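Local coordinates for protein lactate dehydrogenase (Eimeria maxima, PDB 6CT6) that probably catalyses the NADH-dependent interconversion of pyruvate and lactate, and is held here with NADH and the substrate analogue oxamate, at residues B[151-156]-B[251-256]; B[258-263]-B[292-297]. All coordinates share one frame; numbering follows the deposited sequence.

Interaction 1 (B[151-156]-B[251-256]); sequences MICGMA and ILMAES. With NAI (1,4-dihydronicotinamide adenine dinucleotide), chain D.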
ATOM      1  N   MET B 151     -10.012   8.367 -24.786  1.00 30.79           N
ATOM      2  CA  MET B 151      -9.405   8.941 -23.591  1.00 28.40           C
ATOM      3  C   MET B 151     -10.025   8.404 -22.306  1.00 30.82           C
ATOM      4  O   MET B 151      -9.863   9.016 -21.245  1.00 32.18           O
ATOM      5  CB  MET B 151      -9.507  10.466 -23.617  1.00 28.10           C
ATOM      6  CG  MET B 151      -8.637  11.133 -24.669  1.00 35.43           C
ATOM      7  SD  MET B 151      -6.863  10.884 -24.424  1.00 32.85           S
ATOM      8  CE  MET B 151      -6.503  12.042 -23.105  1.00 33.01           C
ATOM      9  N   ILE B 152     -10.728   7.276 -22.370  1.00 29.60           N
ATOM     10  CA  ILE B 152     -11.306   6.670 -21.176  1.00 27.47           C
ATOM     11  C   ILE B 152     -11.354   5.161 -21.365  1.00 28.71           C
ATOM     12  O   ILE B 152     -11.615   4.664 -22.463  1.00 31.48           O
ATOM     13  CB  ILE B 152     -12.704   7.251 -20.862  1.00 29.76           C
ATOM     14  CG1 ILE B 152     -13.276   6.626 -19.584  1.00 28.33           C
ATOM     15  CG2 ILE B 152     -13.661   7.038 -22.028  1.00 30.60           C
ATOM     16  CD1 ILE B 152     -14.427   7.419 -18.988  1.00 29.20           C
ATOM     17  N   CYS B 153     -11.084   4.439 -20.281  1.00 28.45           N
ATOM     18  CA  CYS B 153     -11.150   2.986 -20.272  1.00 25.99           C
ATOM     19  C   CYS B 153     -11.395   2.523 -18.845  1.00 26.64           C
ATOM     20  O   CYS B 153     -11.377   3.314 -17.900  1.00 33.39           O
ATOM     21  CB  CYS B 153      -9.866   2.356 -20.823  1.00 32.81           C
ATOM     22  SG  CYS B 153      -8.402   2.690 -19.826  1.00 32.06           S
ATOM     23  N   GLY B 154     -11.619   1.227 -18.698  1.00 28.44           N
ATOM     24  CA  GLY B 154     -11.790   0.611 -17.393  1.00 32.19           C
ATOM     25  C   GLY B 154     -10.666  -0.369 -17.119  1.00 30.71           C
ATOM     26  O   GLY B 154     -10.234  -1.095 -18.017  1.00 28.89           O
ATOM     27  N   MET B 155     -10.187  -0.372 -15.879  1.00 26.64           N
ATOM     28  CA  MET B 155      -9.202  -1.347 -15.431  1.00 29.00           C
ATOM     29  C   MET B 155      -9.929  -2.603 -14.977  1.00 26.65           C
ATOM     30  O   MET B 155     -10.750  -2.552 -14.053  1.00 29.29           O
ATOM     31  CB  MET B 155      -8.350  -0.786 -14.289  1.00 32.01           C
ATOM     32  CG  MET B 155      -7.152  -1.666 -13.879  1.00 24.25           C
ATOM     33  SD  MET B 155      -7.546  -3.265 -13.129  1.00 28.20           S
ATOM     34  CE  MET B 155      -8.355  -2.788 -11.601  1.00 29.55           C
ATOM     35  N   ALA B 156      -9.638  -3.725 -15.629  1.00 28.48           N
ATOM     36  CA  ALA B 156     -10.042  -5.020 -15.102  1.00 29.50           C
ATOM     37  C   ALA B 156      -9.181  -6.134 -15.680  1.00 26.54           C
ATOM     38  O   ALA B 156      -8.677  -6.986 -14.939  1.00 29.05           O
ATOM     39  CB  ALA B 156     -11.523  -5.282 -15.389  1.00 30.48           C
ATOM     40  N   ILE B 251      -2.326   1.779 -11.996  1.00 24.03           N
ATOM     41  CA  ILE B 251      -1.222   2.734 -12.036  1.00 24.56           C
ATOM     42  C   ILE B 251      -0.306   2.450 -13.222  1.00 22.97           C
ATOM     43  O   ILE B 251       0.219   3.376 -13.852  1.00 23.57           O
ATOM     44  CB  ILE B 251      -0.461   2.715 -10.697  1.00 23.55           C
ATOM     45  CG1 ILE B 251      -1.228   3.523  -9.635  1.00 24.84           C
ATOM     46  CG2 ILE B 251       0.960   3.256 -10.848  1.00 24.68           C
ATOM     47  CD1 ILE B 251      -1.244   5.035  -9.866  1.00 25.29           C
ATOM     48  N   LEU B 252      -0.100   1.175 -13.555  1.00 23.00           N
ATOM     49  CA  LEU B 252       0.718   0.855 -14.721  1.00 26.99           C
ATOM     50  C   LEU B 252       0.067   1.364 -15.999  1.00 27.39           C
ATOM     51  O   LEU B 252       0.761   1.837 -16.908  1.00 25.10           O
ATOM     52  CB  LEU B 252       0.972  -0.654 -14.804  1.00 23.71           C
ATOM     53  CG  LEU B 252       1.871  -1.253 -13.716  1.00 27.03           C
ATOM     54  CD1 LEU B 252       2.126  -2.734 -13.970  1.00 29.72           C
ATOM     55  CD2 LEU B 252       3.195  -0.497 -13.608  1.00 33.93           C
ATOM     56  N   MET B 253      -1.264   1.294 -16.083  1.00 22.26           N
ATOM     57  CA  MET B 253      -1.964   1.855 -17.235  1.00 25.17           C
ATOM     58  C   MET B 253      -1.754   3.362 -17.309  1.00 25.71           C
ATOM     59  O   MET B 253      -1.455   3.910 -18.377  1.00 24.96           O
ATOM     60  CB  MET B 253      -3.454   1.523 -17.157  1.00 27.97           C
ATOM     61  CG  MET B 253      -3.769   0.035 -17.250  1.00 29.88           C
ATOM     62  SD  MET B 253      -5.457  -0.372 -16.729  1.00 27.70           S
ATOM     63  CE  MET B 253      -6.420   0.543 -17.931  1.00 29.18           C
ATOM     64  N   ALA B 254      -1.893   4.049 -16.171  1.00 26.03           N
ATOM     65  CA  ALA B 254      -1.673   5.492 -16.135  1.00 24.96           C
ATOM     66  C   ALA B 254      -0.239   5.837 -16.510  1.00 24.89           C
ATOM     67  O   ALA B 254       0.011   6.841 -17.186  1.00 25.37           O
ATOM     68  CB  ALA B 254      -2.004   6.033 -14.747  1.00 26.13           C
ATOM     69  N   GLU B 255       0.718   5.023 -16.063  1.00 24.04           N
ATOM     70  CA  GLU B 255       2.118   5.269 -16.392  1.00 27.79           C
ATOM     71  C   GLU B 255       2.355   5.134 -17.889  1.00 25.01           C
ATOM     72  O   GLU B 255       3.125   5.900 -18.477  1.00 25.98           O
ATOM     73  CB  GLU B 255       3.009   4.299 -15.617  1.00 26.82           C
ATOM     74  CG  GLU B 255       4.495   4.494 -15.836  1.00 34.17           C
ATOM     75  CD  GLU B 255       5.322   3.432 -15.144  1.00 34.97           C
ATOM     76  OE1 GLU B 255       5.037   2.231 -15.348  1.00 41.96           O
ATOM     77  OE2 GLU B 255       6.246   3.795 -14.392  1.00 39.06           O
ATOM     78  N   SER B 256       1.701   4.158 -18.518  1.00 26.34           N
ATOM     79  CA  SER B 256       1.840   3.973 -19.956  1.00 30.55           C
ATOM     80  C   SER B 256       1.346   5.198 -20.715  1.00 26.51           C
ATOM     81  O   SER B 256       1.949   5.601 -21.716  1.00 28.02           O
ATOM     82  CB  SER B 256       1.083   2.715 -20.390  1.00 26.71           C
ATOM     83  OG  SER B 256       1.481   2.293 -21.685  1.00 28.38           O
TER
HETATM   84  PA  NAI D 401     -13.636   1.805  -0.727  1.00 35.50           P
HETATM   85  O1A NAI D 401     -15.021   1.825  -0.120  1.00 34.73           O
HETATM   86  O2A NAI D 401     -12.443   1.492   0.145  1.00 28.53           O
HETATM   87  O5B NAI D 401     -13.394   3.242  -1.405  1.00 30.36           O
HETATM   88  C5B NAI D 401     -14.439   3.903  -2.112  1.00 34.87           C
HETATM   89  C4B NAI D 401     -14.368   5.380  -1.767  1.00 34.25           C
HETATM   90  O4B NAI D 401     -15.155   6.171  -2.660  1.00 33.56           O
HETATM   91  C3B NAI D 401     -14.889   5.665  -0.361  1.00 36.27           C
HETATM   92  O3B NAI D 401     -13.837   6.218   0.433  1.00 32.50           O
HETATM   93  C2B NAI D 401     -16.017   6.660  -0.558  1.00 35.73           C
HETATM   94  O2B NAI D 401     -16.082   7.641   0.479  1.00 33.01           O
HETATM   95  C1B NAI D 401     -15.628   7.271  -1.890  1.00 35.94           C
HETATM   96  N9A NAI D 401     -16.703   8.009  -2.589  1.00 36.71           N
HETATM   97  C8A NAI D 401     -18.039   7.826  -2.551  1.00 34.17           C
HETATM   98  N7A NAI D 401     -18.656   8.741  -3.348  1.00 33.74           N
HETATM   99  C5A NAI D 401     -17.704   9.521  -3.894  1.00 33.76           C
HETATM  100  C6A NAI D 401     -17.641  10.669  -4.820  1.00 35.39           C
HETATM  101  N6A NAI D 401     -18.762  11.200  -5.349  1.00 35.70           N
HETATM  102  N1A NAI D 401     -16.422  11.174  -5.122  1.00 38.38           N
HETATM  103  C2A NAI D 401     -15.286  10.663  -4.611  1.00 34.30           C
HETATM  104  N3A NAI D 401     -15.275   9.624  -3.765  1.00 33.84           N
HETATM  105  C4A NAI D 401     -16.425   9.030  -3.383  1.00 35.43           C
HETATM  106  O3  NAI D 401     -13.656   0.794  -1.989  1.00 32.56           O
HETATM  107  PN  NAI D 401     -12.350   0.203  -2.740  1.00 31.39           P
HETATM  108  O1N NAI D 401     -11.920  -1.061  -2.035  1.00 31.63           O
HETATM  109  O2N NAI D 401     -11.359   1.322  -2.958  1.00 33.65           O
HETATM  110  O5D NAI D 401     -12.991  -0.220  -4.156  1.00 32.65           O
HETATM  111  C5D NAI D 401     -13.519   0.791  -5.007  1.00 35.02           C
HETATM  112  C4D NAI D 401     -14.233   0.201  -6.215  1.00 38.08           C
HETATM  113  O4D NAI D 401     -13.341  -0.591  -7.010  1.00 37.92           O
HETATM  114  C3D NAI D 401     -15.375  -0.711  -5.794  1.00 36.94           C
HETATM  115  O3D NAI D 401     -16.510  -0.438  -6.619  1.00 33.88           O
HETATM  116  C2D NAI D 401     -14.845  -2.102  -6.055  1.00 38.77           C
HETATM  117  O2D NAI D 401     -15.874  -3.061  -6.301  1.00 37.63           O
HETATM  118  C1D NAI D 401     -13.985  -1.840  -7.279  1.00 37.49           C
HETATM  119  N1N NAI D 401     -13.011  -2.881  -7.634  1.00 36.61           N
HETATM  120  C2N NAI D 401     -12.805  -3.036  -8.943  1.00 39.26           C
HETATM  121  C3N NAI D 401     -11.916  -3.957  -9.450  1.00 37.79           C
HETATM  122  C7N NAI D 401     -11.782  -4.042 -10.942  1.00 37.65           C
HETATM  123  O7N NAI D 401     -12.249  -3.147 -11.629  1.00 31.70           O
HETATM  124  N7N NAI D 401     -11.178  -5.089 -11.490  1.00 38.33           N
HETATM  125  C4N NAI D 401     -11.113  -4.846  -8.538  1.00 36.67           C
HETATM  126  C5N NAI D 401     -11.421  -4.588  -7.134  1.00 42.02           C
HETATM  127  C6N NAI D 401     -12.342  -3.618  -6.738  1.00 39.71           C
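Met-253 of helix 244-259 lies across from strand 152-155 and reaches Met-155 and Cys-153, the strand and helix segments running roughly antiparallel (151°) with their axes 10.0 Å apart at the closest. No hydrogen bond joins the two; sulfur, methylene and methyl groups meet between them. The Met-253 chain leaves the helix with CG opposite the carbonyl carbon (chi1 -64°), runs extended through chi2 and bends at chi3, which sets the sulfur against one strand residue and the methyl against another. SD lies alongside the start of the Met-155 chain, 3.6 Å from Met-155 CG, and the two methionine chains cross at about a right angle. Beyond the bend, Met-253 CE meets Cys-153 SG at 3.5 Å, the thiol sulfur touching the methyl end. The same methyl stands 4.2 Å from Gly-154 O, a looser contact. Met-155 starts out toward the helix but bends at chi2 and chi3, carrying its methyl away from Met-253 and against the carboxamide of the dihydronicotinamide, Met-155 CE lying 3.7 Å from NAI C7N. Pro-246, Ser-249 and Ala-250 of helix 244-259 also touch the Met-155 side chain, while Phe-265 and Ser-267 of the neighbouring strand lie against Met-253. Strand 152-155 ends the parallel part of the Rossmann-type sheet, and Ala-156, at the N-cap of the next helix, continues the nicotinamide pocket. All the touching residues are buried, and the chemistry is that of flexible, polarisable thioether and thiol groups: the contact is held by shape and dispersion, without directional bonds, and the same Met-155 side chain touches both Met-253 and the carboxamide.

Interaction 2 (B[258-263]-B[292-297]); sequences LKDKKR and GIEQII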
ATOM      1  N   LEU B 258       1.219   8.349 -19.377  1.00 24.90           N
ATOM      2  CA  LEU B 258       2.028   9.510 -19.017  1.00 22.88           C
ATOM      3  C   LEU B 258       3.397   9.489 -19.687  1.00 25.09           C
ATOM      4  O   LEU B 258       3.953  10.550 -19.988  1.00 28.99           O
ATOM      5  CB  LEU B 258       2.202   9.573 -17.500  1.00 24.27           C
ATOM      6  CG  LEU B 258       0.971   9.963 -16.677  1.00 23.95           C
ATOM      7  CD1 LEU B 258       1.244   9.759 -15.193  1.00 24.55           C
ATOM      8  CD2 LEU B 258       0.582  11.403 -16.962  1.00 26.05           C
ATOM      9  N   LYS B 259       3.964   8.304 -19.911  1.00 26.72           N
ATOM     10  CA  LYS B 259       5.305   8.177 -20.467  1.00 28.72           C
ATOM     11  C   LYS B 259       5.297   7.638 -21.892  1.00 27.34           C
ATOM     12  O   LYS B 259       6.364   7.347 -22.441  1.00 26.69           O
ATOM     13  CB  LYS B 259       6.161   7.285 -19.562  1.00 28.42           C
ATOM     14  CG  LYS B 259       6.319   7.826 -18.140  1.00 32.60           C
ATOM     15  CD  LYS B 259       7.084   6.862 -17.240  1.00 36.71           C
ATOM     16  CE  LYS B 259       8.574   6.849 -17.554  1.00 49.91           C
ATOM     17  NZ  LYS B 259       9.244   8.123 -17.169  1.00 45.75           N
ATOM     18  N   ASP B 260       4.119   7.506 -22.504  1.00 27.67           N
ATOM     19  CA  ASP B 260       3.988   7.038 -23.882  1.00 27.69           C
ATOM     20  C   ASP B 260       4.712   5.708 -24.076  1.00 28.90           C
ATOM     21  O   ASP B 260       5.521   5.537 -24.992  1.00 26.91           O
ATOM     22  CB  ASP B 260       4.508   8.089 -24.863  1.00 31.31           C
ATOM     23  CG  ASP B 260       4.219   7.726 -26.308  1.00 38.24           C
ATOM     24  OD1 ASP B 260       3.159   7.119 -26.578  1.00 30.64           O
ATOM     25  OD2 ASP B 260       5.057   8.044 -27.175  1.00 34.52           O
ATOM     26  N   LYS B 261       4.412   4.747 -23.196  1.00 25.60           N
ATOM     27  CA  LYS B 261       5.083   3.452 -23.253  1.00 29.73           C
ATOM     28  C   LYS B 261       4.519   2.557 -24.349  1.00 31.20           C
ATOM     29  O   LYS B 261       5.237   1.697 -24.872  1.00 28.95           O
ATOM     30  CB  LYS B 261       4.973   2.738 -21.906  1.00 26.94           C
ATOM     31  CG  LYS B 261       5.778   3.359 -20.773  1.00 31.90           C
ATOM     32  CD  LYS B 261       5.581   2.565 -19.485  1.00 32.20           C
ATOM     33  CE  LYS B 261       6.900   2.235 -18.799  1.00 44.84           C
ATOM     34  NZ  LYS B 261       7.773   1.366 -19.636  1.00 39.16           N
ATOM     35  N   LYS B 262       3.247   2.738 -24.707  1.00 26.41           N
ATOM     36  CA  LYS B 262       2.577   1.886 -25.689  1.00 28.65           C
ATOM     37  C   LYS B 262       2.586   0.423 -25.249  1.00 26.65           C
ATOM     38  O   LYS B 262       2.740  -0.489 -26.061  1.00 28.73           O
ATOM     39  CB  LYS B 262       3.207   2.042 -27.077  1.00 27.30           C
ATOM     40  CG  LYS B 262       3.326   3.494 -27.526  1.00 28.47           C
ATOM     41  CD  LYS B 262       3.824   3.630 -28.959  1.00 32.71           C
ATOM     42  CE  LYS B 262       4.136   5.089 -29.297  1.00 29.46           C
ATOM     43  NZ  LYS B 262       2.950   5.988 -29.154  1.00 32.17           N
ATOM     44  N   ARG B 263       2.420   0.194 -23.949  1.00 28.27           N
ATOM     45  CA  ARG B 263       2.253  -1.165 -23.461  1.00 29.72           C
ATOM     46  C   ARG B 263       0.842  -1.663 -23.754  1.00 25.41           C
ATOM     47  O   ARG B 263      -0.097  -0.886 -23.943  1.00 30.12           O
ATOM     48  CB  ARG B 263       2.524  -1.257 -21.957  1.00 29.24           C
ATOM     49  CG  ARG B 263       3.973  -1.515 -21.601  1.00 32.98           C
ATOM     50  CD  ARG B 263       4.137  -1.762 -20.108  1.00 35.00           C
ATOM     51  NE  ARG B 263       3.494  -2.998 -19.673  1.00 33.55           N
ATOM     52  CZ  ARG B 263       3.613  -3.512 -18.451  1.00 33.35           C
ATOM     53  NH1 ARG B 263       4.359  -2.899 -17.542  1.00 35.99           N
ATOM     54  NH2 ARG B 263       2.991  -4.638 -18.138  1.00 34.04           N
ATOM     55  N   GLY B 292      -3.605   8.221 -25.610  1.00 31.93           N
ATOM     56  CA  GLY B 292      -4.707   7.475 -25.032  1.00 29.77           C
ATOM     57  C   GLY B 292      -4.766   6.039 -25.506  1.00 29.87           C
ATOM     58  O   GLY B 292      -3.732   5.378 -25.627  1.00 31.52           O
ATOM     59  N   ILE B 293      -5.973   5.538 -25.766  1.00 30.32           N
ATOM     60  CA  ILE B 293      -6.155   4.208 -26.346  1.00 29.06           C
ATOM     61  C   ILE B 293      -5.743   4.318 -27.813  1.00 31.52           C
ATOM     62  O   ILE B 293      -6.521   4.770 -28.652  1.00 32.17           O
ATOM     63  CB  ILE B 293      -7.594   3.703 -26.204  1.00 27.79           C
ATOM     64  CG1 ILE B 293      -8.120   3.869 -24.770  1.00 34.55           C
ATOM     65  CG2 ILE B 293      -7.687   2.243 -26.629  1.00 29.44           C
ATOM     66  CD1 ILE B 293      -7.349   3.110 -23.703  1.00 36.32           C
ATOM     67  N   GLU B 294      -4.515   3.910 -28.126  1.00 29.15           N
ATOM     68  CA  GLU B 294      -3.970   4.136 -29.460  1.00 33.97           C
ATOM     69  C   GLU B 294      -4.330   3.036 -30.442  1.00 29.76           C
ATOM     70  O   GLU B 294      -4.418   3.298 -31.647  1.00 37.11           O
ATOM     71  CB  GLU B 294      -2.448   4.288 -29.379  1.00 33.89           C
ATOM     72  CG  GLU B 294      -2.029   5.547 -28.644  1.00 36.11           C
ATOM     73  CD  GLU B 294      -0.531   5.753 -28.624  1.00 38.13           C
ATOM     74  OE1 GLU B 294       0.206   4.869 -29.107  1.00 35.81           O
ATOM     75  OE2 GLU B 294      -0.089   6.809 -28.122  1.00 34.70           O
ATOM     76  N   GLN B 295      -4.543   1.816 -29.958  1.00 30.83           N
ATOM     77  CA  GLN B 295      -4.921   0.704 -30.814  1.00 30.96           C
ATOM     78  C   GLN B 295      -5.801  -0.248 -30.027  1.00 34.45           C
ATOM     79  O   GLN B 295      -5.535  -0.523 -28.855  1.00 32.84           O
ATOM     80  CB  GLN B 295      -3.707  -0.075 -31.332  1.00 34.72           C
ATOM     81  CG  GLN B 295      -2.678   0.732 -32.085  1.00 34.94           C
ATOM     82  CD  GLN B 295      -1.545  -0.144 -32.579  1.00 37.06           C
ATOM     83  OE1 GLN B 295      -1.777  -1.217 -33.136  1.00 35.02           O
ATOM     84  NE2 GLN B 295      -0.314   0.293 -32.350  1.00 35.99           N
ATOM     85  N   ILE B 296      -6.844  -0.746 -30.680  1.00 29.79           N
ATOM     86  CA  ILE B 296      -7.626  -1.866 -30.180  1.00 32.57           C
ATOM     87  C   ILE B 296      -7.299  -3.069 -31.051  1.00 32.44           C
ATOM     88  O   ILE B 296      -7.450  -3.017 -32.277  1.00 34.05           O
ATOM     89  CB  ILE B 296      -9.132  -1.555 -30.188  1.00 31.30           C
ATOM     90  CG1 ILE B 296      -9.435  -0.435 -29.190  1.00 40.37           C
ATOM     91  CG2 ILE B 296      -9.938  -2.802 -29.835  1.00 36.90           C
ATOM     92  CD1 ILE B 296     -10.767   0.232 -29.410  1.00 47.89           C
ATOM     93  N   ILE B 297      -6.845  -4.143 -30.421  1.00 31.89           N
ATOM     94  CA  ILE B 297      -6.418  -5.342 -31.129  1.00 35.37           C
ATOM     95  C   ILE B 297      -7.581  -6.317 -31.172  1.00 37.94           C
ATOM     96  O   ILE B 297      -8.247  -6.558 -30.156  1.00 34.06           O
ATOM     97  CB  ILE B 297      -5.182  -5.969 -30.457  1.00 34.94           C
ATOM     98  CG1 ILE B 297      -4.006  -4.989 -30.537  1.00 38.51           C
ATOM     99  CG2 ILE B 297      -4.829  -7.295 -31.120  1.00 36.41           C
ATOM    100  CD1 ILE B 297      -2.829  -5.366 -29.673  1.00 48.32           C
TER
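Lys-262 and Glu-294 make the salt bridge that joins the turn after helix 244-259 to the edge strand 294-296. Lys-262 NZ donates to Glu-294 OE1 at 3.0 Å, which accepts with its syn lone pair, while Glu-294 OE2 lies a little farther from the same nitrogen, at 3.3 Å. The lysine chain stays extended until chi4 (-60°), where the bend swings the ammonium group between two carboxylates. Its other bond is local: Lys-262 NZ donates to Asp-260 OD1 at 2.8 Å, again on the syn side.

Like charges also meet here. Asp-260 OD1 and Glu-294 OE2 are 3.6 Å apart, with the carboxylate planes turned 58° from one another. The shared ammonium probably screens their repulsion, helped by Lys-291, which forms a second salt bridge with Glu-294 OE2, and by the backbone N-H of Gly-290, which bonds Asp-260 OD1.

The methylenes of Lys-262 pass alongside Glu-294 OE1, CG at 3.8 Å, in van der Waals contact only. Backbone motifs sit on both sides of the contact: Asp-260, at positive phi, closes the helix in a Schellman motif, and Glu-294 with Gln-295 forms a classic beta bulge facing Ile-287. Because the network lies at the surface, where water competes for these charges, it probably adds only modest, largely electrostatic stability between turn and edge strand.

Interactions 1 and 2 follow one another along the chain, their centres 9 Å apart, and share helix 244-259 and the large mixed sheet. Interaction 1 sits deep in the subunit, bringing strand 152-155 of the NAD-binding part against a helix of the C-terminal part; interaction 2 lies at the surface, where that helix ends and the chain turns back into strand 263-272. Ser-256 ties them together, its carbonyl probably bonded to Lys-261 N and its hydroxyl to Arg-263 N, while Cys-153 CB packs on Ile-293 CD1. One helix and the turn after it thus lead from the neighbourhood of the nicotinamide site to strand 294-296, at one edge of the sheet within this chain.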